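Local coordinates for histidine triad (HIT) protein (Sinorhizobium meliloti, PDB 3NRD), which is the HIT-domain part of a longer protein and probably binds nucleotides, perhaps acting as a nucleotide hydrolase or transferase like other family members, at residues Met2-Leu7 and Val40-Ala44. Numbering follows the deposited sequence.
Sequences MTTFTL and VPQRA. With SO4 (sulfate ion), chain G; SO4 (sulfate ion), chain I.
Phe-5 lays one face of its ring on the backbone of Gln-42, whose CA stands 3.6 Å from the ring centroid and 13° off the ring normal, a CH-pi contact. With CG anti to the backbone N (chi1 167°), the ring reaches across to the 40-44 segment. Its CE1 edge comes within 3.4 Å of Arg-43 O, while CZ meets Val-40 CG1 at 3.6 Å. Leu-7 CD1 reaches the same methyl. The CE methyl of selenomethionine Met-2 covers a face of the Arg-43 guanidinium, 3.5 Å from NH2, and its SE approaches Gln-42 NE2. Behind this shell, Gln-42 centres an inverse gamma turn; its OE1 accepts from Gln-25 NE2, while NE2 donates to Leu-23 O and the chain I sulfate. Ala-44 N bonds O4 of the chain G sulfate (2.8 Å); both ions probably come from the crystallisation liquor. Arg-43 NE forms a salt bridge with Asp-56 OD2. Replacing Phe-5 by alanine is likely to leave Gln-42 CA uncovered there and Val-40 CG1 with Leu-7 alone across the contact. With no hydrogen bond between segments, van der Waals and CH-pi fit probably positions 2-7 on the end of strand 36-41 and the turn that follows, polar groups being satisfied elsewhere.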
loop_
_atom_site.group_PDB
_atom_site.type_symbol
_atom_site.label_atom_id
_atom_site.label_comp_id
_atom_site.label_asym_id
_atom_site.label_seq_id
_atom_site.Cartn_x
_atom_site.Cartn_y
_atom_site.Cartn_z
HETATM N N MSE A 2 3.468 -20.189 13.222
HETATM C CA MSE A 2 4.496 -19.494 12.454
HETATM C C MSE A 2 5.683 -20.356 12.043
HETATM O O MSE A 2 6.281 -20.089 11.004
HETATM C CB MSE A 2 5.047 -18.282 13.216
HETATM C CG MSE A 2 4.059 -17.166 13.411
HETATM SE SE MSE A 2 4.941 -15.526 13.988
HETATM C CE MSE A 2 3.463 -14.731 14.957
ATOM N N THR A 3 6.018 -21.362 12.847
ATOM C CA THR A 3 7.166 -22.200 12.586
ATOM C C THR A 3 6.939 -23.107 11.367
ATOM O O THR A 3 7.916 -23.486 10.749
ATOM C CB THR A 3 7.569 -23.061 13.828
ATOM O OG1 THR A 3 6.556 -24.033 14.094
ATOM C CG2 THR A 3 7.781 -22.179 15.090
ATOM N N THR A 4 5.690 -23.420 11.007
ATOM C CA THR A 4 5.381 -24.192 9.786
ATOM C C THR A 4 4.975 -23.317 8.595
ATOM O O THR A 4 4.595 -23.846 7.555
ATOM C CB THR A 4 4.258 -25.227 10.029
ATOM O OG1 THR A 4 3.070 -24.554 10.472
ATOM C CG2 THR A 4 4.714 -26.305 11.062
ATOM N N PHE A 5 5.042 -21.991 8.736
ATOM C CA PHE A 5 4.620 -21.100 7.653
ATOM C C PHE A 5 5.521 -21.293 6.422
ATOM O O PHE A 5 6.727 -21.388 6.583
ATOM C CB PHE A 5 4.634 -19.627 8.106
ATOM C CG PHE A 5 4.520 -18.657 6.981
ATOM C CD1 PHE A 5 3.284 -18.336 6.453
ATOM C CD2 PHE A 5 5.654 -18.046 6.461
ATOM C CE1 PHE A 5 3.166 -17.440 5.414
ATOM C CE2 PHE A 5 5.554 -17.155 5.409
ATOM C CZ PHE A 5 4.309 -16.848 4.880
ATOM N N THR A 6 4.944 -21.369 5.223
ATOM C CA THR A 6 5.739 -21.496 3.978
ATOM C C THR A 6 5.707 -20.211 3.154
ATOM O O THR A 6 4.642 -19.750 2.734
ATOM C CB THR A 6 5.231 -22.616 3.098
ATOM O OG1 THR A 6 5.014 -23.762 3.913
ATOM C CG2 THR A 6 6.234 -22.939 1.955
ATOM N N LEU A 7 6.884 -19.642 2.923
ATOM C CA LEU A 7 7.032 -18.515 2.038
ATOM C C LEU A 7 6.743 -18.977 0.619
ATOM O O LEU A 7 7.172 -20.059 0.221
ATOM C CB LEU A 7 8.451 -17.948 2.160
ATOM C CG LEU A 7 8.762 -16.671 1.402
ATOM C CD1 LEU A 7 7.964 -15.469 1.943
ATOM C CD2 LEU A 7 10.265 -16.428 1.449
ATOM N N VAL A 40 6.401 -10.141 5.113
ATOM C CA VAL A 40 5.522 -11.292 4.830
ATOM C C VAL A 40 5.051 -11.808 6.173
ATOM O O VAL A 40 5.853 -12.429 6.883
ATOM C CB VAL A 40 6.230 -12.374 4.049
ATOM C CG1 VAL A 40 5.222 -13.573 3.762
ATOM C CG2 VAL A 40 6.839 -11.777 2.776
ATOM N N PRO A 41 3.799 -11.482 6.560
ATOM C CA PRO A 41 3.249 -12.008 7.814
ATOM C C PRO A 41 3.208 -13.516 7.755
ATOM O O PRO A 41 2.693 -14.074 6.787
ATOM C CB PRO A 41 1.822 -11.479 7.849
ATOM C CG PRO A 41 1.716 -10.467 6.819
ATOM C CD PRO A 41 2.854 -10.563 5.894
ATOM N N GLN A 42 3.669 -14.175 8.808
ATOM C CA GLN A 42 3.834 -15.636 8.799
ATOM C C GLN A 42 2.559 -16.344 9.255
ATOM O O GLN A 42 2.556 -17.109 10.226
ATOM C CB GLN A 42 5.000 -15.994 9.673
ATOM C CG GLN A 42 6.290 -15.335 9.262
ATOM C CD GLN A 42 7.382 -15.591 10.269
ATOM O OE1 GLN A 42 8.267 -16.389 10.019
ATOM N NE2 GLN A 42 7.319 -14.913 11.413
ATOM N N ARG A 43 1.474 -16.077 8.535
ATOM C CA ARG A 43 0.192 -16.742 8.707
ATOM C C ARG A 43 -0.169 -17.436 7.389
ATOM O O ARG A 43 -0.055 -16.852 6.332
ATOM C CB ARG A 43 -0.892 -15.734 9.091
ATOM C CG ARG A 43 -0.630 -14.888 10.311
ATOM C CD ARG A 43 -0.507 -15.732 11.571
ATOM N NE ARG A 43 -0.467 -14.946 12.807
ATOM C CZ ARG A 43 0.010 -15.367 13.985
ATOM N NH1 ARG A 43 0.574 -16.574 14.122
ATOM N NH2 ARG A 43 -0.039 -14.550 15.027
ATOM N N ALA A 44 -0.604 -18.686 7.472
ATOM C CA ALA A 44 -0.969 -19.480 6.305
ATOM C C ALA A 44 -2.211 -18.956 5.589
ATOM O O ALA A 44 -3.139 -18.461 6.224
ATOM C CB ALA A 44 -1.188 -20.948 6.713
HETATM S S SO4 G . -1.676 -20.334 10.861
HETATM O O1 SO4 G . -2.379 -19.118 11.203
HETATM O O2 SO4 G . -1.126 -20.894 12.073
HETATM O O3 SO4 G . -2.656 -21.245 10.303
HETATM O O4 SO4 G . -0.609 -20.062 9.904
HETATM S S SO4 I . 9.059 -14.705 15.599
HETATM O O1 SO4 I . 9.359 -13.449 16.246
HETATM O O2 SO4 I . 10.222 -15.561 15.835
HETATM O O3 SO4 I . 7.853 -15.290 16.178
HETATM O O4 SO4 I . 8.858 -14.490 14.175
#